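Local coordinates for protein phosphoribosylamine--glycine ligase (PDB 1VKZ) that catalyses the ATP-dependent joining of glycine to 5-phospho-beta-D-ribosylamine, the glycinamide ribonucleotide-forming step of de novo purine biosynthesis, at residues 209-214 against 320-325; 295-300 against 326-331; 348-353 against 366-371. One frame throughout, in Å; residues are numbered along the deposited sequence.

In the fold
Going along the chain from the N terminus, strand 207-210 of the ATP-grasp region runs into 209-214, the first half of contact 1. The chain then passes through helix 294-301, which supplies 295-300 for contact 2, before 320-325 comes back to close contact 1. Residues 326-331 follow directly and close contact 2, so the two loops cross, and they touch where Val214 meets Val297 and Ile298. Contact 1 lays the linker that leads into strand 327-334 against the end of strand 207-210, and contact 2 sets helix 294-301 on strand 327-334. Contact 3 later closes a short loop within the C domain, at strand 367-370 of the same six-stranded antiparallel sheet.

Contact 1 (209-214 against 320-325); sequences VILPFV and EPVEPR
Val322 pushes its side chain into a groove formed by Val209, Leu211 and Pro212, where the chain leaves edge strand 207-210 of an antiparallel sheet in the ATP-grasp region. The partner, 320-325, is the extended linker between helix 303-315 and strand 327-334. The touching parts run side by side in the same direction, 5° apart, yet with no hydrogen bonding between them: this is packing of loop against strand end, not an added strand.

Followed outward, the valine meets Leu211 first, its CB lying 3.7 Å from Leu211 CD2. At the branch the contacts divide. With chi1 at 180°, Val322 CG1 stands anti to the backbone N, which carries it to Pro212, 4.0 Å from the ring's CD. CG2 takes the other direction and comes 3.6 Å from Leu211 CD2, and it also reaches Val209 CG2 at 4.0 Å. One leucine methyl therefore touches all three carbons of the valine side chain, while Val209 and Pro212 each take one branch.

The proline ring also covers backbone, its CD being 3.7 Å from Val322 O. Leu211 and Val209 in turn touch Val202 of strand 195-204, and Pro212 rests on Ile298 of helix 294-301, so the residues that receive the linker valine are themselves backed by that strand and that helix. Beyond the valine, the two proline rings slide past each other in opposite directions, Pro212 CG meeting Pro324 CB at 4.1 Å.

Contact 2 (295-300 against 326-331); sequences TEVIVT and GFAVDV
The carboxylates of Glu296 and Asp330 sit close together with their planes turned 43° apart. Off the OD2 end of the Asp330 group, raised to one face of its plane, lies the aliphatic part of the glutamate: Glu296 CB is 3.5 Å from Asp330 OD2. The glutamate chain bends at chi2 (85°), and its OE2 lies 4.2 Å from Asp330 OD2, a close approach of like charges. His377 ND1 of the neighbouring strand 374-382 hydrogen-bonds to that same OD2.

Beside the acids, segment 295-300 of helix 294-301 runs nearly antiparallel to 327-331 of the C-domain sheet (153°), their axes 7.7 Å apart at closest. Val297 straddles two strand residues, CG1 lying 3.7 Å from Ala328 CB and CG2 3.7 Å from Asp330 CB. Replacing Val297 by alanine would take away both methyls and would probably leave a gap against these two carbons, with the aspartate held mainly at its His377 end. Thr300 adds its CB against Ala328, while its hydroxyl OG1 donates to Glu296 O at 2.7 Å. Two buried acids this near each other, with Asp292 a third close to Glu296, are likely to raise each other's pKa, a cost that the imidazole of His377 probably helps to offset.

Contact 3 (348-353 against 366-371); sequences ITLPEE and GKLVTN
Ile348 N gives its hydrogen to Leu368 O at 3.0 Å, almost straight at 171° but approaching from above the carbonyl plane, 42° out of it. The acceptor belongs to strand 367-370, which forms a beta hairpin with 356-364 and is the outermost strand on that side of the six-stranded antiparallel sheet. The bond fastens the connection between strands 327-334 and 356-364 to that edge. Thr370 continues the pairing through backbone bonds to Gly345 and Lys346, and its OG1 accepts from Lys346 N. The residue after Ile348, Thr349, makes its backbone bond with His400 instead.

The isoleucine side chain carries most of the packing. Its CG1 lies anti to the carbonyl carbon (chi1 -58°), which swings the longer branch over the strand. The tip methyl CD1 sits over one face of the peptide joining Val369 to Thr370, 3.4 Å from Val369 C and 3.5 Å from Thr370 N. It is hemmed in by side chains as well: Thr370 CG2 comes within 3.9 Å of CD1, and Leu368 CG within 4.0 Å. The same isoleucine also touches Val361, Val375 and Leu376, which packs the connection against strands 356-364 and 374-382.

Leu350, two residues on, points the same way and rests on Ile356 and Phe358 of strand 356-364. It meets the leucine of the edge strand at about a right angle, its CD1 lying 3.7 Å from Leu368 CD2.

Contact 1 (209-214 against 320-325)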
ATOM      1  N   VAL A 209     -14.892   5.276   5.926  1.00 45.23           N
ATOM      2  CA  VAL A 209     -15.430   5.310   4.570  1.00 44.28           C
ATOM      3  C   VAL A 209     -14.549   4.428   3.738  1.00 43.58           C
ATOM      4  O   VAL A 209     -13.332   4.489   3.843  1.00 45.69           O
ATOM      5  CB  VAL A 209     -15.575   6.744   3.974  1.00 44.22           C
ATOM      6  CG1 VAL A 209     -16.079   7.696   5.041  1.00 50.88           C
ATOM      7  CG2 VAL A 209     -14.301   7.286   3.378  1.00 46.44           C
ATOM      8  N   ILE A 210     -15.162   3.577   2.928  1.00 44.44           N
ATOM      9  CA  ILE A 210     -14.408   2.710   2.012  1.00 41.69           C
ATOM     10  C   ILE A 210     -14.084   3.475   0.741  1.00 37.56           C
ATOM     11  O   ILE A 210     -14.934   4.121   0.172  1.00 38.57           O
ATOM     12  CB  ILE A 210     -15.190   1.438   1.698  1.00 40.37           C
ATOM     13  CG1 ILE A 210     -15.368   0.620   2.970  1.00 40.43           C
ATOM     14  CG2 ILE A 210     -14.426   0.610   0.674  1.00 49.65           C
ATOM     15  CD1 ILE A 210     -16.115  -0.633   2.804  1.00 45.96           C
ATOM     16  N   LEU A 211     -12.840   3.405   0.305  1.00 38.83           N
ATOM     17  CA  LEU A 211     -12.422   4.073  -0.904  1.00 38.23           C
ATOM     18  C   LEU A 211     -12.720   3.242  -2.172  1.00 39.10           C
ATOM     19  O   LEU A 211     -12.979   2.053  -2.096  1.00 38.40           O
ATOM     20  CB  LEU A 211     -10.947   4.408  -0.777  1.00 38.90           C
ATOM     21  CG  LEU A 211     -10.743   5.432   0.332  1.00 35.95           C
ATOM     22  CD1 LEU A 211      -9.263   5.636   0.673  1.00 40.62           C
ATOM     23  CD2 LEU A 211     -11.388   6.737  -0.078  1.00 44.84           C
ATOM     24  N   PRO A 212     -12.708   3.874  -3.336  1.00 40.25           N
ATOM     25  CA  PRO A 212     -12.899   3.169  -4.557  1.00 39.85           C
ATOM     26  C   PRO A 212     -11.980   1.968  -4.653  1.00 40.08           C
ATOM     27  O   PRO A 212     -10.785   2.084  -4.387  1.00 44.10           O
ATOM     28  CB  PRO A 212     -12.489   4.201  -5.607  1.00 40.26           C
ATOM     29  CG  PRO A 212     -12.768   5.447  -5.032  1.00 39.55           C
ATOM     30  CD  PRO A 212     -12.500   5.311  -3.583  1.00 41.24           C
ATOM     31  N   PHE A 213     -12.520   0.841  -5.067  1.00 38.90           N
ATOM     32  CA  PHE A 213     -11.722  -0.369  -5.295  1.00 38.89           C
ATOM     33  C   PHE A 213     -10.923  -0.239  -6.590  1.00 42.30           C
ATOM     34  O   PHE A 213     -11.431   0.265  -7.616  1.00 46.29           O
ATOM     35  CB  PHE A 213     -12.618  -1.624  -5.310  1.00 36.25           C
ATOM     36  CG  PHE A 213     -13.317  -1.855  -4.012  1.00 35.21           C
ATOM     37  CD1 PHE A 213     -14.472  -1.162  -3.692  1.00 42.03           C
ATOM     38  CD2 PHE A 213     -12.798  -2.718  -3.071  1.00 42.24           C
ATOM     39  CE1 PHE A 213     -15.116  -1.364  -2.462  1.00 44.48           C
ATOM     40  CE2 PHE A 213     -13.446  -2.908  -1.828  1.00 38.47           C
ATOM     41  CZ  PHE A 213     -14.583  -2.227  -1.534  1.00 32.68           C
ATOM     42  N   VAL A 214      -9.668  -0.661  -6.539  1.00 44.66           N
ATOM     43  CA  VAL A 214      -8.760  -0.523  -7.669  1.00 46.63           C
ATOM     44  C   VAL A 214      -8.108  -1.872  -7.903  1.00 47.95           C
ATOM     45  O   VAL A 214      -8.093  -2.702  -7.030  1.00 50.08           O
ATOM     46  CB  VAL A 214      -7.733   0.639  -7.462  1.00 45.43           C
ATOM     47  CG1 VAL A 214      -8.445   1.881  -7.045  1.00 46.00           C
ATOM     48  CG2 VAL A 214      -6.719   0.320  -6.444  1.00 51.75           C
ATOM     49  N   GLU A 320     -17.897  11.876   4.519  1.00 45.87           N
ATOM     50  CA  GLU A 320     -18.814  11.621   3.444  1.00 47.02           C
ATOM     51  C   GLU A 320     -18.163  10.636   2.480  1.00 44.93           C
ATOM     52  O   GLU A 320     -16.942  10.638   2.344  1.00 45.10           O
ATOM     53  CB  GLU A 320     -19.132  12.935   2.730  1.00 48.23           C
ATOM     54  CG  GLU A 320     -19.812  13.966   3.618  1.00 52.62           C
ATOM     55  CD  GLU A 320     -21.210  13.542   4.064  1.00 60.25           C
ATOM     56  OE1 GLU A 320     -21.827  12.689   3.378  1.00 60.62           O
ATOM     57  OE2 GLU A 320     -21.691  14.063   5.102  1.00 60.85           O
ATOM     58  N   PRO A 321     -18.969   9.791   1.839  1.00 44.01           N
ATOM     59  CA  PRO A 321     -18.482   8.805   0.864  1.00 45.37           C
ATOM     60  C   PRO A 321     -17.560   9.356  -0.227  1.00 47.06           C
ATOM     61  O   PRO A 321     -17.789  10.451  -0.740  1.00 47.72           O
ATOM     62  CB  PRO A 321     -19.777   8.290   0.204  1.00 44.98           C
ATOM     63  CG  PRO A 321     -20.834   8.500   1.209  1.00 43.82           C
ATOM     64  CD  PRO A 321     -20.423   9.684   2.041  1.00 45.05           C
ATOM     65  N   VAL A 322     -16.550   8.580  -0.605  1.00 48.13           N
ATOM     66  CA  VAL A 322     -15.667   8.982  -1.697  1.00 48.67           C
ATOM     67  C   VAL A 322     -16.079   8.339  -3.028  1.00 49.67           C
ATOM     68  O   VAL A 322     -15.716   7.203  -3.317  1.00 52.72           O
ATOM     69  CB  VAL A 322     -14.221   8.657  -1.353  1.00 48.11           C
ATOM     70  CG1 VAL A 322     -13.276   9.060  -2.490  1.00 43.10           C
ATOM     71  CG2 VAL A 322     -13.873   9.369  -0.040  1.00 50.43           C
ATOM     72  N   GLU A 323     -16.817   9.093  -3.833  1.00 48.45           N
ATOM     73  CA  GLU A 323     -17.338   8.604  -5.091  1.00 48.99           C
ATOM     74  C   GLU A 323     -16.305   8.845  -6.190  1.00 47.54           C
ATOM     75  O   GLU A 323     -15.819   9.959  -6.359  1.00 47.18           O
ATOM     76  CB  GLU A 323     -18.643   9.325  -5.458  1.00 50.67           C
ATOM     77  CG  GLU A 323     -19.660   9.503  -4.319  1.00 59.53           C
ATOM     78  CD  GLU A 323     -20.532   8.277  -4.064  1.00 68.19           C
ATOM     79  OE1 GLU A 323     -19.982   7.143  -4.023  1.00 66.97           O
ATOM     80  OE2 GLU A 323     -21.771   8.456  -3.887  1.00 69.69           O
ATOM     81  N   PRO A 324     -15.988   7.818  -6.965  1.00 45.97           N
ATOM     82  CA  PRO A 324     -15.083   7.985  -8.084  1.00 46.68           C
ATOM     83  C   PRO A 324     -15.728   8.666  -9.286  1.00 48.26           C
ATOM     84  O   PRO A 324     -16.878   8.355  -9.651  1.00 49.36           O
ATOM     85  CB  PRO A 324     -14.733   6.552  -8.449  1.00 48.83           C
ATOM     86  CG  PRO A 324     -15.926   5.743  -8.027  1.00 45.17           C
ATOM     87  CD  PRO A 324     -16.470   6.429  -6.836  1.00 45.72           C
ATOM     88  N   ARG A 325     -14.991   9.585  -9.906  1.00 48.83           N
ATOM     89  CA  ARG A 325     -15.434  10.198 -11.147  1.00 47.26           C
ATOM     90  C   ARG A 325     -14.597   9.645 -12.293  1.00 44.47           C
ATOM     91  O   ARG A 325     -13.407   9.844 -12.366  1.00 44.72           O
ATOM     92  CB  ARG A 325     -15.340  11.720 -11.067  1.00 49.33           C
ATOM     93  CG  ARG A 325     -16.481  12.383 -10.282  1.00 56.14           C
ATOM     94  CD  ARG A 325     -16.215  12.545  -8.782  1.00 66.50           C
ATOM     95  NE  ARG A 325     -15.017  13.347  -8.493  1.00 71.43           N
ATOM     96  CZ  ARG A 325     -14.937  14.680  -8.594  1.00 73.89           C
ATOM     97  NH1 ARG A 325     -15.977  15.414  -9.002  1.00 73.84           N
ATOM     98  NH2 ARG A 325     -13.788  15.284  -8.293  1.00 75.29           N
TER

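Contact 2 (295-300 against 326-331)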
ATOM      1  N   THR A 295      -3.106   4.334  -4.307  1.00 46.34           N
ATOM      2  CA  THR A 295      -3.394   5.713  -3.900  1.00 46.21           C
ATOM      3  C   THR A 295      -3.446   6.668  -5.075  1.00 45.65           C
ATOM      4  O   THR A 295      -4.359   7.496  -5.175  1.00 49.18           O
ATOM      5  CB  THR A 295      -2.329   6.211  -2.872  1.00 48.38           C
ATOM      6  OG1 THR A 295      -2.406   5.471  -1.636  1.00 43.90           O
ATOM      7  CG2 THR A 295      -2.566   7.683  -2.476  1.00 47.76           C
ATOM      8  N   GLU A 296      -2.458   6.565  -5.956  1.00 47.44           N
ATOM      9  CA  GLU A 296      -2.400   7.354  -7.209  1.00 44.76           C
ATOM     10  C   GLU A 296      -3.745   7.277  -7.914  1.00 43.94           C
ATOM     11  O   GLU A 296      -4.294   8.281  -8.316  1.00 46.63           O
ATOM     12  CB  GLU A 296      -1.293   6.819  -8.141  1.00 42.98           C
ATOM     13  CG  GLU A 296       0.129   7.131  -7.700  1.00 39.47           C
ATOM     14  CD  GLU A 296       0.754   6.157  -6.707  1.00 43.93           C
ATOM     15  OE1 GLU A 296       0.078   5.578  -5.810  1.00 47.96           O
ATOM     16  OE2 GLU A 296       1.985   6.005  -6.796  1.00 45.71           O
ATOM     17  N   VAL A 297      -4.284   6.073  -8.040  1.00 43.63           N
ATOM     18  CA  VAL A 297      -5.532   5.884  -8.771  1.00 44.07           C
ATOM     19  C   VAL A 297      -6.724   6.452  -8.011  1.00 40.79           C
ATOM     20  O   VAL A 297      -7.541   7.151  -8.578  1.00 42.39           O
ATOM     21  CB  VAL A 297      -5.750   4.407  -9.121  1.00 41.65           C
ATOM     22  CG1 VAL A 297      -7.071   4.216  -9.829  1.00 46.76           C
ATOM     23  CG2 VAL A 297      -4.667   3.960 -10.040  1.00 51.32           C
ATOM     24  N   ILE A 298      -6.824   6.109  -6.742  1.00 41.08           N
ATOM     25  CA  ILE A 298      -7.918   6.535  -5.885  1.00 41.67           C
ATOM     26  C   ILE A 298      -7.976   8.045  -5.869  1.00 42.27           C
ATOM     27  O   ILE A 298      -9.005   8.636  -6.097  1.00 45.88           O
ATOM     28  CB  ILE A 298      -7.731   5.967  -4.446  1.00 40.94           C
ATOM     29  CG1 ILE A 298      -7.931   4.441  -4.437  1.00 42.93           C
ATOM     30  CG2 ILE A 298      -8.712   6.628  -3.469  1.00 44.87           C
ATOM     31  CD1 ILE A 298      -7.304   3.654  -3.168  1.00 41.82           C
ATOM     32  N   VAL A 299      -6.847   8.670  -5.602  1.00 45.27           N
ATOM     33  CA  VAL A 299      -6.733  10.133  -5.575  1.00 45.29           C
ATOM     34  C   VAL A 299      -7.138  10.780  -6.903  1.00 45.33           C
ATOM     35  O   VAL A 299      -7.826  11.792  -6.927  1.00 43.65           O
ATOM     36  CB  VAL A 299      -5.287  10.532  -5.197  1.00 44.32           C
ATOM     37  CG1 VAL A 299      -5.048  11.994  -5.365  1.00 48.27           C
ATOM     38  CG2 VAL A 299      -4.993  10.119  -3.742  1.00 49.86           C
ATOM     39  N   THR A 300      -6.713  10.185  -8.011  1.00 46.07           N
ATOM     40  CA  THR A 300      -7.019  10.743  -9.313  1.00 44.70           C
ATOM     41  C   THR A 300      -8.482  10.576  -9.588  1.00 43.69           C
ATOM     42  O   THR A 300      -9.007  11.298 -10.383  1.00 44.62           O
ATOM     43  CB  THR A 300      -6.206  10.073 -10.434  1.00 42.89           C
ATOM     44  OG1 THR A 300      -4.818  10.201 -10.164  1.00 40.74           O
ATOM     45  CG2 THR A 300      -6.364  10.818 -11.744  1.00 50.13           C
ATOM     46  N   GLY A 326     -15.238   8.919 -13.184  1.00 43.20           N
ATOM     47  CA  GLY A 326     -14.567   8.386 -14.346  1.00 43.19           C
ATOM     48  C   GLY A 326     -13.693   7.229 -13.956  1.00 41.40           C
ATOM     49  O   GLY A 326     -13.962   6.582 -12.973  1.00 41.66           O
ATOM     50  N   PHE A 327     -12.660   6.983 -14.756  1.00 41.61           N
ATOM     51  CA  PHE A 327     -11.711   5.913 -14.538  1.00 39.82           C
ATOM     52  C   PHE A 327     -10.295   6.471 -14.525  1.00 40.45           C
ATOM     53  O   PHE A 327      -9.972   7.408 -15.241  1.00 37.36           O
ATOM     54  CB  PHE A 327     -11.833   4.876 -15.643  1.00 39.18           C
ATOM     55  CG  PHE A 327     -13.135   4.116 -15.644  1.00 38.74           C
ATOM     56  CD1 PHE A 327     -14.241   4.596 -16.329  1.00 42.29           C
ATOM     57  CD2 PHE A 327     -13.237   2.895 -15.005  1.00 40.10           C
ATOM     58  CE1 PHE A 327     -15.435   3.877 -16.350  1.00 36.49           C
ATOM     59  CE2 PHE A 327     -14.438   2.183 -15.004  1.00 37.79           C
ATOM     60  CZ  PHE A 327     -15.529   2.669 -15.678  1.00 33.35           C
ATOM     61  N   ALA A 328      -9.450   5.885 -13.694  1.00 43.14           N
ATOM     62  CA  ALA A 328      -8.033   6.234 -13.650  1.00 43.51           C
ATOM     63  C   ALA A 328      -7.162   4.980 -13.928  1.00 43.69           C
ATOM     64  O   ALA A 328      -7.505   3.863 -13.512  1.00 40.53           O
ATOM     65  CB  ALA A 328      -7.696   6.863 -12.304  1.00 44.28           C
ATOM     66  N   VAL A 329      -6.082   5.167 -14.694  1.00 43.16           N
ATOM     67  CA  VAL A 329      -5.123   4.120 -14.956  1.00 41.51           C
ATOM     68  C   VAL A 329      -3.768   4.664 -14.546  1.00 42.54           C
ATOM     69  O   VAL A 329      -3.392   5.794 -14.890  1.00 43.80           O
ATOM     70  CB  VAL A 329      -5.129   3.657 -16.453  1.00 42.73           C
ATOM     71  CG1 VAL A 329      -3.969   2.719 -16.774  1.00 40.15           C
ATOM     72  CG2 VAL A 329      -6.413   2.943 -16.789  1.00 47.50           C
ATOM     73  N   ASP A 330      -3.027   3.854 -13.810  1.00 43.71           N
ATOM     74  CA  ASP A 330      -1.650   4.164 -13.447  1.00 44.10           C
ATOM     75  C   ASP A 330      -0.742   3.183 -14.185  1.00 42.87           C
ATOM     76  O   ASP A 330      -0.836   1.992 -13.949  1.00 45.99           O
ATOM     77  CB  ASP A 330      -1.515   4.004 -11.921  1.00 44.46           C
ATOM     78  CG  ASP A 330      -0.134   4.354 -11.384  1.00 47.78           C
ATOM     79  OD1 ASP A 330       0.797   4.670 -12.177  1.00 38.99           O
ATOM     80  OD2 ASP A 330       0.091   4.345 -10.144  1.00 44.78           O
ATOM     81  N   VAL A 331       0.089   3.673 -15.103  1.00 39.50           N
ATOM     82  CA  VAL A 331       1.143   2.870 -15.661  1.00 38.82           C
ATOM     83  C   VAL A 331       2.417   3.297 -14.943  1.00 40.99           C
ATOM     84  O   VAL A 331       2.841   4.437 -15.059  1.00 40.04           O
ATOM     85  CB  VAL A 331       1.322   3.006 -17.225  1.00 39.49           C
ATOM     86  CG1 VAL A 331       2.621   2.329 -17.695  1.00 32.70           C
ATOM     87  CG2 VAL A 331       0.158   2.419 -17.980  1.00 33.88           C
TER

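Contact 3 (348-353 against 366-371)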
ATOM      1  N   ILE A 348      16.034  11.529 -17.158  1.00 40.29           N
ATOM      2  CA  ILE A 348      14.616  11.437 -17.485  1.00 39.33           C
ATOM      3  C   ILE A 348      14.132  12.615 -18.311  1.00 39.88           C
ATOM      4  O   ILE A 348      14.184  13.756 -17.876  1.00 42.11           O
ATOM      5  CB  ILE A 348      13.773  11.363 -16.191  1.00 40.68           C
ATOM      6  CG1 ILE A 348      14.187  10.161 -15.339  1.00 38.32           C
ATOM      7  CG2 ILE A 348      12.292  11.319 -16.515  1.00 37.73           C
ATOM      8  CD1 ILE A 348      13.957  10.388 -13.863  1.00 39.52           C
ATOM      9  N   THR A 349      13.639  12.325 -19.506  1.00 41.50           N
ATOM     10  CA  THR A 349      12.977  13.327 -20.332  1.00 40.44           C
ATOM     11  C   THR A 349      11.475  13.214 -20.123  1.00 40.61           C
ATOM     12  O   THR A 349      10.902  12.126 -20.152  1.00 38.13           O
ATOM     13  CB  THR A 349      13.372  13.185 -21.801  1.00 39.54           C
ATOM     14  OG1 THR A 349      14.600  13.891 -22.027  1.00 33.79           O
ATOM     15  CG2 THR A 349      12.386  13.909 -22.698  1.00 44.82           C
ATOM     16  N   LEU A 350      10.860  14.363 -19.876  1.00 43.35           N
ATOM     17  CA  LEU A 350       9.439  14.462 -19.548  1.00 44.65           C
ATOM     18  C   LEU A 350       8.747  15.319 -20.586  1.00 45.33           C
ATOM     19  O   LEU A 350       9.349  16.246 -21.121  1.00 45.21           O
ATOM     20  CB  LEU A 350       9.229  15.143 -18.198  1.00 43.41           C
ATOM     21  CG  LEU A 350       9.494  14.406 -16.891  1.00 43.19           C
ATOM     22  CD1 LEU A 350       9.116  15.365 -15.781  1.00 43.17           C
ATOM     23  CD2 LEU A 350       8.733  13.072 -16.755  1.00 36.11           C
ATOM     24  N   PRO A 351       7.491  15.016 -20.884  1.00 48.10           N
ATOM     25  CA  PRO A 351       6.680  15.883 -21.746  1.00 50.63           C
ATOM     26  C   PRO A 351       6.283  17.245 -21.153  1.00 52.61           C
ATOM     27  O   PRO A 351       6.481  17.503 -19.960  1.00 52.49           O
ATOM     28  CB  PRO A 351       5.422  15.038 -21.988  1.00 51.98           C
ATOM     29  CG  PRO A 351       5.380  14.083 -20.868  1.00 48.87           C
ATOM     30  CD  PRO A 351       6.779  13.784 -20.517  1.00 47.40           C
ATOM     31  N   GLU A 352       5.714  18.102 -22.010  1.00 55.97           N
ATOM     32  CA  GLU A 352       5.157  19.397 -21.586  1.00 56.81           C
ATOM     33  C   GLU A 352       4.022  19.188 -20.574  1.00 58.37           C
ATOM     34  O   GLU A 352       3.996  19.844 -19.529  1.00 60.85           O
ATOM     35  CB  GLU A 352       4.663  20.203 -22.790  1.00 56.27           C
ATOM     36  N   GLU A 353       3.102  18.262 -20.855  1.00 57.43           N
ATOM     37  CA  GLU A 353       2.003  18.001 -19.915  1.00 57.35           C
ATOM     38  C   GLU A 353       1.711  16.511 -19.670  1.00 54.70           C
ATOM     39  O   GLU A 353       2.381  15.626 -20.208  1.00 55.76           O
ATOM     40  CB  GLU A 353       0.740  18.813 -20.295  1.00 56.76           C
ATOM     41  CG  GLU A 353      -0.028  18.375 -21.535  1.00 59.37           C
ATOM     42  CD  GLU A 353      -1.188  19.330 -21.843  1.00 60.95           C
ATOM     43  OE1 GLU A 353      -1.946  19.679 -20.901  1.00 67.65           O
ATOM     44  OE2 GLU A 353      -1.338  19.753 -23.014  1.00 62.10           O
ATOM     45  N   GLY A 366      21.629  19.574 -12.505  1.00 49.38           N
ATOM     46  CA  GLY A 366      20.561  20.370 -13.109  1.00 48.91           C
ATOM     47  C   GLY A 366      19.550  19.548 -13.894  1.00 48.88           C
ATOM     48  O   GLY A 366      18.757  20.094 -14.659  1.00 50.16           O
ATOM     49  N   LYS A 367      19.572  18.236 -13.706  1.00 47.34           N
ATOM     50  CA  LYS A 367      18.732  17.347 -14.482  1.00 46.91           C
ATOM     51  C   LYS A 367      17.890  16.457 -13.574  1.00 46.81           C
ATOM     52  O   LYS A 367      18.117  16.349 -12.371  1.00 47.12           O
ATOM     53  CB  LYS A 367      19.599  16.488 -15.413  1.00 47.65           C
ATOM     54  CG  LYS A 367      19.781  17.087 -16.789  1.00 49.82           C
ATOM     55  CD  LYS A 367      21.132  16.766 -17.416  1.00 49.81           C
ATOM     56  CE  LYS A 367      21.257  17.504 -18.757  1.00 50.79           C
ATOM     57  NZ  LYS A 367      22.399  17.043 -19.604  1.00 52.93           N
ATOM     58  N   LEU A 368      16.905  15.831 -14.182  1.00 45.01           N
ATOM     59  CA  LEU A 368      16.102  14.859 -13.524  1.00 44.52           C
ATOM     60  C   LEU A 368      16.753  13.495 -13.826  1.00 41.78           C
ATOM     61  O   LEU A 368      17.094  13.210 -14.976  1.00 36.49           O
ATOM     62  CB  LEU A 368      14.672  14.984 -14.055  1.00 44.02           C
ATOM     63  CG  LEU A 368      13.539  14.328 -13.279  1.00 50.73           C
ATOM     64  CD1 LEU A 368      13.649  14.571 -11.763  1.00 57.49           C
ATOM     65  CD2 LEU A 368      12.233  14.843 -13.855  1.00 47.22           C
ATOM     66  N   VAL A 369      16.958  12.693 -12.774  1.00 42.12           N
ATOM     67  CA  VAL A 369      17.588  11.372 -12.879  1.00 42.32           C
ATOM     68  C   VAL A 369      16.823  10.312 -12.077  1.00 43.90           C
ATOM     69  O   VAL A 369      16.144  10.647 -11.092  1.00 47.64           O
ATOM     70  CB  VAL A 369      19.075  11.412 -12.421  1.00 41.42           C
ATOM     71  CG1 VAL A 369      19.812  12.590 -13.078  1.00 40.94           C
ATOM     72  CG2 VAL A 369      19.192  11.507 -10.931  1.00 43.91           C
ATOM     73  N   THR A 370      16.887   9.041 -12.493  1.00 42.27           N
ATOM     74  CA  THR A 370      16.206   7.978 -11.734  1.00 40.67           C
ATOM     75  C   THR A 370      16.918   7.773 -10.423  1.00 39.38           C
ATOM     76  O   THR A 370      18.127   7.925 -10.354  1.00 39.60           O
ATOM     77  CB  THR A 370      16.153   6.621 -12.489  1.00 39.67           C
ATOM     78  OG1 THR A 370      17.469   6.210 -12.860  1.00 41.33           O
ATOM     79  CG2 THR A 370      15.389   6.718 -13.794  1.00 41.29           C
ATOM     80  N   ASN A 371      16.161   7.390  -9.396  1.00 41.04           N
ATOM     81  CA  ASN A 371      16.692   7.241  -8.049  1.00 42.71           C
ATOM     82  C   ASN A 371      15.731   6.417  -7.212  1.00 44.91           C
ATOM     83  O   ASN A 371      15.224   6.864  -6.194  1.00 50.18           O
ATOM     84  CB  ASN A 371      16.924   8.619  -7.417  1.00 42.63           C
ATOM     85  CG  ASN A 371      17.714   8.553  -6.114  1.00 43.21           C
ATOM     86  OD1 ASN A 371      18.869   8.132  -6.097  1.00 46.06           O
ATOM     87  ND2 ASN A 371      17.097   8.999  -5.020  1.00 46.50           N
TER